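Acetoacetate decarboxylase (Sphingomonas wittichii, PDB 5UPB) is an acetoacetate decarboxylase-like lyase that probably acts on small oxo-acid substrates, its physiological reaction being uncertain. Local coordinates at residues K48-Q62 and A79-T91. Residues are numbered along the deposited sequence; the frame is centred on the assembly and turned at random.
Sequences KVADGLCMAYVGAFQ and AVYNEAALSIACT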
ATOM      1  N   LYS A  48      23.978  -1.070 -28.548  1.00 49.86           N
ATOM      2  CA  LYS A  48      23.503  -1.785 -29.717  1.00 61.19           C
ATOM      3  C   LYS A  48      22.774  -3.028 -29.241  1.00 44.13           C
ATOM      4  O   LYS A  48      23.286  -3.775 -28.400  1.00 46.03           O
ATOM      5  CB  LYS A  48      24.670  -2.164 -30.639  1.00 88.04           C
ATOM      6  CG  LYS A  48      24.264  -2.679 -32.013  1.00 97.88           C
ATOM      7  CD  LYS A  48      23.656  -1.576 -32.871  1.00126.86           C
ATOM      8  CE  LYS A  48      23.531  -1.996 -34.323  1.00166.49           C
ATOM      9  NZ  LYS A  48      22.929  -0.921 -35.149  1.00186.32           N
ATOM     10  N   VAL A  49      21.556  -3.219 -29.738  1.00 41.81           N
ATOM     11  CA  VAL A  49      20.786  -4.374 -29.321  1.00 45.40           C
ATOM     12  C   VAL A  49      21.537  -5.644 -29.762  1.00 47.82           C
ATOM     13  O   VAL A  49      22.245  -5.660 -30.779  1.00 47.70           O
ATOM     14  CB  VAL A  49      19.367  -4.279 -29.913  1.00 47.89           C
ATOM     15  CG1 VAL A  49      19.385  -4.434 -31.457  1.00 50.76           C
ATOM     16  CG2 VAL A  49      18.443  -5.286 -29.275  1.00 45.14           C
ATOM     17  N   ALA A  50      21.347  -6.727 -29.019  1.00 51.49           N
ATOM     18  CA  ALA A  50      21.906  -8.009 -29.435  1.00 50.02           C
ATOM     19  C   ALA A  50      20.877  -8.644 -30.355  1.00 57.62           C
ATOM     20  O   ALA A  50      20.244  -7.926 -31.136  1.00 64.73           O
ATOM     21  CB  ALA A  50      22.247  -8.895 -28.233  1.00 44.98           C
ATOM     22  N   ASP A  51      20.697  -9.955 -30.309  1.00 77.81           N
ATOM     23  CA  ASP A  51      19.803 -10.590 -31.270  1.00 76.73           C
ATOM     24  C   ASP A  51      18.324 -10.466 -30.887  1.00 51.10           C
ATOM     25  O   ASP A  51      17.477 -11.108 -31.507  1.00 51.66           O
ATOM     26  CB  ASP A  51      20.184 -12.068 -31.430  1.00 90.18           C
ATOM     27  CG  ASP A  51      19.958 -12.880 -30.158  1.00 79.45           C
ATOM     28  OD1 ASP A  51      19.481 -12.320 -29.141  1.00 66.89           O
ATOM     29  OD2 ASP A  51      20.257 -14.094 -30.184  1.00 76.23           O
ATOM     30  N   GLY A  52      17.981  -9.599 -29.942  1.00 50.04           N
ATOM     31  CA  GLY A  52      16.621  -9.482 -29.462  1.00 53.59           C
ATOM     32  C   GLY A  52      16.371 -10.176 -28.140  1.00 46.89           C
ATOM     33  O   GLY A  52      15.249 -10.097 -27.623  1.00 39.15           O
ATOM     34  N   LEU A  53      17.370 -10.866 -27.590  1.00 40.29           N
ATOM     35  CA  LEU A  53      17.224 -11.460 -26.268  1.00 42.76           C
ATOM     36  C   LEU A  53      16.858 -10.383 -25.255  1.00 37.36           C
ATOM     37  O   LEU A  53      17.435  -9.296 -25.264  1.00 38.84           O
ATOM     38  CB  LEU A  53      18.524 -12.122 -25.828  1.00 41.87           C
ATOM     39  CG  LEU A  53      18.532 -12.637 -24.374  1.00 45.01           C
ATOM     40  CD1 LEU A  53      17.507 -13.773 -24.141  1.00 43.92           C
ATOM     41  CD2 LEU A  53      19.925 -13.047 -23.947  1.00 54.98           C
ATOM     42  N   CYS A  54      15.851 -10.678 -24.439  1.00 31.38           N
ATOM     43  CA  CYS A  54      15.383  -9.867 -23.322  1.00 33.13           C
ATOM     44  C   CYS A  54      15.226 -10.796 -22.144  1.00 32.79           C
ATOM     45  O   CYS A  54      15.087 -12.015 -22.327  1.00 36.61           O
ATOM     46  CB  CYS A  54      14.015  -9.177 -23.565  1.00 31.69           C
ATOM     47  SG  CYS A  54      14.092  -8.151 -24.915  1.00 53.10           S
ATOM     48  N   MET A  55      15.298 -10.229 -20.940  1.00 35.76           N
ATOM     49  CA  MET A  55      14.968 -10.988 -19.739  1.00 33.22           C
ATOM     50  C   MET A  55      13.902 -10.219 -18.974  1.00 42.03           C
ATOM     51  O   MET A  55      14.006  -8.993 -18.801  1.00 38.53           O
ATOM     52  CB  MET A  55      16.158 -11.266 -18.802  1.00 39.55           C
ATOM     53  CG  MET A  55      16.550 -10.253 -17.867  1.00 58.61           C
ATOM     54  SD  MET A  55      17.795 -11.019 -16.808  1.00 49.00           S
ATOM     55  CE  MET A  55      19.176  -9.970 -17.198  1.00 75.91           C
ATOM     56  N   ALA A  56      12.858 -10.923 -18.577  1.00 36.15           N
ATOM     57  CA  ALA A  56      11.899 -10.422 -17.600  1.00 38.90           C
ATOM     58  C   ALA A  56      12.196 -11.072 -16.250  1.00 35.10           C
ATOM     59  O   ALA A  56      12.490 -12.273 -16.204  1.00 34.44           O
ATOM     60  CB  ALA A  56      10.481 -10.753 -18.042  1.00 32.59           C
ATOM     61  N   TYR A  57      12.214 -10.278 -15.163  1.00 29.30           N
ATOM     62  CA  TYR A  57      12.332 -10.887 -13.842  1.00 26.77           C
ATOM     63  C   TYR A  57      11.427 -10.228 -12.824  1.00 34.70           C
ATOM     64  O   TYR A  57      11.070  -9.048 -12.926  1.00 30.58           O
ATOM     65  CB  TYR A  57      13.785 -10.895 -13.295  1.00 32.91           C
ATOM     66  CG  TYR A  57      14.378  -9.557 -12.898  1.00 34.27           C
ATOM     67  CD1 TYR A  57      14.026  -8.930 -11.712  1.00 28.28           C
ATOM     68  CD2 TYR A  57      15.310  -8.939 -13.699  1.00 31.45           C
ATOM     69  CE1 TYR A  57      14.587  -7.708 -11.358  1.00 25.24           C
ATOM     70  CE2 TYR A  57      15.874  -7.733 -13.351  1.00 30.48           C
ATOM     71  CZ  TYR A  57      15.509  -7.122 -12.191  1.00 36.04           C
ATOM     72  OH  TYR A  57      16.090  -5.935 -11.840  1.00 37.72           O
ATOM     73  N   VAL A  58      11.088 -11.028 -11.818  1.00 30.61           N
ATOM     74  CA  VAL A  58      10.513 -10.548 -10.572  1.00 24.37           C
ATOM     75  C   VAL A  58      11.373 -11.101  -9.452  1.00 29.62           C
ATOM     76  O   VAL A  58      11.655 -12.305  -9.428  1.00 32.66           O
ATOM     77  CB  VAL A  58       9.063 -11.021 -10.371  1.00 27.22           C
ATOM     78  CG1 VAL A  58       8.564 -10.554  -9.022  1.00 32.87           C
ATOM     79  CG2 VAL A  58       8.194 -10.565 -11.529  1.00 29.45           C
ATOM     80  N   GLY A  59      11.822 -10.236  -8.558  1.00 26.64           N
ATOM     81  CA  GLY A  59      12.685 -10.662  -7.472  1.00 21.71           C
ATOM     82  C   GLY A  59      12.334 -10.027  -6.144  1.00 35.27           C
ATOM     83  O   GLY A  59      11.767  -8.920  -6.063  1.00 27.24           O
ATOM     84  N   ALA A  60      12.711 -10.742  -5.095  1.00 25.61           N
ATOM     85  CA  ALA A  60      12.668 -10.258  -3.716  1.00 23.53           C
ATOM     86  C   ALA A  60      14.089 -10.036  -3.236  1.00 30.20           C
ATOM     87  O   ALA A  60      14.886 -10.990  -3.169  1.00 28.84           O
ATOM     88  CB  ALA A  60      11.916 -11.267  -2.830  1.00 25.44           C
ATOM     89  N   PHE A  61      14.404  -8.779  -2.911  1.00 24.18           N
ATOM     90  CA  PHE A  61      15.756  -8.327  -2.636  1.00 21.94           C
ATOM     91  C   PHE A  61      15.906  -7.912  -1.185  1.00 32.25           C
ATOM     92  O   PHE A  61      14.981  -7.394  -0.553  1.00 26.35           O
ATOM     93  CB  PHE A  61      16.153  -7.136  -3.539  1.00 24.07           C
ATOM     94  CG  PHE A  61      16.259  -7.464  -4.975  1.00 25.56           C
ATOM     95  CD1 PHE A  61      15.121  -7.596  -5.750  1.00 24.17           C
ATOM     96  CD2 PHE A  61      17.496  -7.687  -5.558  1.00 26.26           C
ATOM     97  CE1 PHE A  61      15.227  -7.952  -7.123  1.00 26.12           C
ATOM     98  CE2 PHE A  61      17.595  -8.039  -6.892  1.00 29.19           C
ATOM     99  CZ  PHE A  61      16.454  -8.173  -7.666  1.00 27.04           C
ATOM    100  N   GLN A  62      17.114  -8.099  -0.688  1.00 26.04           N
ATOM    101  CA  GLN A  62      17.494  -7.681   0.659  1.00 23.98           C
ATOM    102  C   GLN A  62      18.869  -7.025   0.575  1.00 29.25           C
ATOM    103  O   GLN A  62      19.870  -7.689   0.241  1.00 27.98           O
ATOM    104  CB  GLN A  62      17.483  -8.887   1.594  1.00 28.14           C
ATOM    105  CG  GLN A  62      17.614  -8.539   3.072  1.00 31.63           C
ATOM    106  CD  GLN A  62      19.052  -8.306   3.468  1.00 35.43           C
ATOM    107  OE1 GLN A  62      19.872  -9.222   3.488  1.00 30.99           O
ATOM    108  NE2 GLN A  62      19.377  -7.077   3.746  1.00 33.87           N
ATOM    109  N   ALA A  79      15.386  -2.362   4.501  1.00 25.75           N
ATOM    110  CA  ALA A  79      16.366  -3.405   4.192  1.00 27.08           C
ATOM    111  C   ALA A  79      15.878  -4.412   3.169  1.00 24.35           C
ATOM    112  O   ALA A  79      16.671  -5.306   2.759  1.00 28.18           O
ATOM    113  CB  ALA A  79      16.735  -4.146   5.476  1.00 32.51           C
ATOM    114  N   VAL A  80      14.619  -4.301   2.723  1.00 26.57           N
ATOM    115  CA  VAL A  80      14.034  -5.251   1.781  1.00 22.51           C
ATOM    116  C   VAL A  80      13.231  -4.499   0.760  1.00 27.33           C
ATOM    117  O   VAL A  80      12.631  -3.456   1.056  1.00 27.09           O
ATOM    118  CB  VAL A  80      13.136  -6.311   2.464  1.00 23.62           C
ATOM    119  CG1 VAL A  80      13.989  -7.254   3.323  1.00 29.65           C
ATOM    120  CG2 VAL A  80      12.063  -5.658   3.334  1.00 27.99           C
ATOM    121  N   TYR A  81      13.207  -5.047  -0.446  1.00 24.45           N
ATOM    122  CA  TYR A  81      12.342  -4.515  -1.491  1.00 25.88           C
ATOM    123  C   TYR A  81      12.086  -5.587  -2.533  1.00 25.98           C
ATOM    124  O   TYR A  81      12.832  -6.552  -2.653  1.00 22.62           O
ATOM    125  CB  TYR A  81      12.940  -3.283  -2.125  1.00 24.80           C
ATOM    126  CG  TYR A  81      14.194  -3.515  -2.940  1.00 23.08           C
ATOM    127  CD1 TYR A  81      15.450  -3.466  -2.339  1.00 27.69           C
ATOM    128  CD2 TYR A  81      14.133  -3.764  -4.306  1.00 31.97           C
ATOM    129  CE1 TYR A  81      16.614  -3.627  -3.085  1.00 27.24           C
ATOM    130  CE2 TYR A  81      15.319  -3.960  -5.056  1.00 29.03           C
ATOM    131  CZ  TYR A  81      16.532  -3.851  -4.439  1.00 24.48           C
ATOM    132  OH  TYR A  81      17.724  -4.006  -5.125  1.00 30.29           O
ATOM    133  N   ASN A  82      11.009  -5.395  -3.283  1.00 26.23           N
ATOM    134  CA  ASN A  82      10.716  -6.235  -4.423  1.00 25.86           C
ATOM    135  C   ASN A  82      10.867  -5.429  -5.695  1.00 27.99           C
ATOM    136  O   ASN A  82      10.603  -4.219  -5.718  1.00 27.11           O
ATOM    137  CB  ASN A  82       9.314  -6.795  -4.331  1.00 27.94           C
ATOM    138  CG  ASN A  82       9.088  -7.492  -3.039  1.00 40.60           C
ATOM    139  OD1 ASN A  82       9.678  -8.533  -2.795  1.00 30.03           O
ATOM    140  ND2 ASN A  82       8.373  -6.844  -2.135  1.00 35.76           N
ATOM    141  N   GLU A  83      11.202  -6.130  -6.763  1.00 23.19           N
ATOM    142  CA  GLU A  83      11.484  -5.471  -8.025  1.00 23.48           C
ATOM    143  C   GLU A  83      11.116  -6.354  -9.201  1.00 27.13           C
ATOM    144  O   GLU A  83      11.308  -7.580  -9.170  1.00 23.97           O
ATOM    145  CB  GLU A  83      12.954  -5.103  -8.099  1.00 26.15           C
ATOM    146  CG  GLU A  83      13.368  -4.370  -9.354  1.00 26.15           C
ATOM    147  CD  GLU A  83      14.804  -3.838  -9.240  1.00 33.81           C
ATOM    148  OE1 GLU A  83      14.997  -2.783  -8.604  1.00 40.38           O
ATOM    149  OE2 GLU A  83      15.747  -4.485  -9.741  1.00 36.63           O
ATOM    150  N   ALA A  84      10.566  -5.708 -10.246  1.00 26.27           N
ATOM    151  CA  ALA A  84      10.291  -6.376 -11.510  1.00 24.08           C
ATOM    152  C   ALA A  84      10.915  -5.567 -12.640  1.00 29.36           C
ATOM    153  O   ALA A  84      10.901  -4.324 -12.630  1.00 26.25           O
ATOM    154  CB  ALA A  84       8.783  -6.522 -11.713  1.00 28.80           C
ATOM    155  N   ALA A  85      11.378  -6.259 -13.669  1.00 26.33           N
ATOM    156  CA  ALA A  85      12.048  -5.556 -14.749  1.00 27.51           C
ATOM    157  C   ALA A  85      11.913  -6.289 -16.064  1.00 31.32           C
ATOM    158  O   ALA A  85      11.784  -7.519 -16.117  1.00 33.62           O
ATOM    159  CB  ALA A  85      13.525  -5.357 -14.451  1.00 31.52           C
ATOM    160  N   LEU A  86      12.010  -5.493 -17.130  1.00 28.76           N
ATOM    161  CA  LEU A  86      12.198  -5.965 -18.499  1.00 35.31           C
ATOM    162  C   LEU A  86      13.503  -5.371 -19.004  1.00 30.44           C
ATOM    163  O   LEU A  86      13.627  -4.141 -19.106  1.00 30.70           O
ATOM    164  CB  LEU A  86      11.020  -5.520 -19.373  1.00 38.66           C
ATOM    165  CG  LEU A  86       9.669  -6.045 -18.893  1.00 32.64           C
ATOM    166  CD1 LEU A  86       8.503  -5.345 -19.571  1.00 32.37           C
ATOM    167  CD2 LEU A  86       9.613  -7.533 -19.184  1.00 39.11           C
ATOM    168  N   SER A  87      14.488  -6.224 -19.277  1.00 30.75           N
ATOM    169  CA  SER A  87      15.834  -5.787 -19.627  1.00 29.55           C
ATOM    170  C   SER A  87      16.215  -6.317 -21.001  1.00 32.96           C
ATOM    171  O   SER A  87      15.843  -7.428 -21.372  1.00 34.04           O
ATOM    172  CB  SER A  87      16.920  -6.263 -18.609  1.00 29.79           C
ATOM    173  OG  SER A  87      16.641  -5.838 -17.306  1.00 51.75           O
ATOM    174  N   ILE A  88      17.059  -5.561 -21.697  1.00 30.97           N
ATOM    175  CA  ILE A  88      17.390  -5.793 -23.103  1.00 34.27           C
ATOM    176  C   ILE A  88      18.857  -6.180 -23.214  1.00 38.23           C
ATOM    177  O   ILE A  88      19.738  -5.465 -22.718  1.00 35.50           O
ATOM    178  CB  ILE A  88      17.096  -4.536 -23.937  1.00 39.53           C
ATOM    179  CG1 ILE A  88      15.615  -4.174 -23.796  1.00 33.58           C
ATOM    180  CG2 ILE A  88      17.513  -4.738 -25.400  1.00 35.16           C
ATOM    181  CD1 ILE A  88      15.245  -2.812 -24.368  1.00 38.67           C
ATOM    182  N   ALA A  89      19.127  -7.304 -23.871  1.00 37.84           N
ATOM    183  CA  ALA A  89      20.514  -7.671 -24.123  1.00 35.16           C
ATOM    184  C   ALA A  89      21.089  -6.745 -25.185  1.00 35.33           C
ATOM    185  O   ALA A  89      20.439  -6.468 -26.197  1.00 39.16           O
ATOM    186  CB  ALA A  89      20.624  -9.131 -24.559  1.00 50.61           C
ATOM    187  N   CYS A  90      22.297  -6.235 -24.937  1.00 36.53           N
ATOM    188  CA  CYS A  90      22.908  -5.236 -25.805  1.00 38.74           C
ATOM    189  C   CYS A  90      24.427  -5.279 -25.638  1.00 43.10           C
ATOM    190  O   CYS A  90      24.979  -6.075 -24.867  1.00 39.38           O
ATOM    191  CB  CYS A  90      22.347  -3.843 -25.522  1.00 41.19           C
ATOM    192  SG  CYS A  90      22.556  -3.281 -23.821  1.00 38.12           S
ATOM    193  N   THR A  91      25.099  -4.403 -26.391  1.00 48.61           N
ATOM    194  CA  THR A  91      26.547  -4.278 -26.368  1.00 50.38           C
ATOM    195  C   THR A  91      26.942  -2.808 -26.394  1.00 48.76           C
ATOM    196  O   THR A  91      26.250  -1.960 -26.973  1.00 49.34           O
ATOM    197  CB  THR A  91      27.203  -4.966 -27.571  1.00 48.19           C
ATOM    198  OG1 THR A  91      26.546  -4.536 -28.780  1.00 49.85           O
ATOM    199  CG2 THR A  91      27.095  -6.443 -27.433  1.00 45.38           C
TER
HETATM  200  O   HOH W   1      18.662  -8.117 -27.505  1.00 44.49           O
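Tyr57 lies over the methyl of Ala85 as a lid over a low bump: Ala85 CB sits 3.8 Å from the centroid of the Tyr57 ring, against one face and shifted toward its rim. With chi1 at 70°, Tyr57 CG stands between its backbone N and carbonyl carbon, which swings the ring over the neighbouring strand and brings the hydroxyl to Glu83. There Tyr57 OH donates to Glu83 OE2 at 2.6 Å, meeting the carboxylate on its anti side and 22° out of its plane. The Glu83 chain is extended, and its other oxygen, OE1, forms a salt bridge with Lys121, so both carboxylate oxygens are held.

Gly59, opposite Glu83 in a hydrogen-bonded pair, has no side chain where Phe61 CE1 lies, and CE1 packs obliquely 3.8 Å from Glu83 CB. The Phe61 ring lies nearly parallel to that of Tyr81 but slid so far that the two barely overlap; it is Phe61 CB that sits over one face of Tyr81, offset toward the rim, 3.5 Å from the ring centroid. Trp109 meets Tyr81 at about a right angle.

Tyr57, Phe61, Tyr81, Glu83 and Ala85 line one face of an antiparallel pair of long, curved strands, 53-62 and 80-91, within the strand-rich acetoacetate decarboxylase fold; strand 21-34 continues the sheet beyond 53-62.

On the other face Leu86 CD2 pokes at the small Ala56, 3.5 Å from its CB. Where the chain turns a corner at Asp51 and Gly52, a water bridges the two strands beside the backbone bonds, donating to Leu53 O and Ala89 O, both at 2.8 Å.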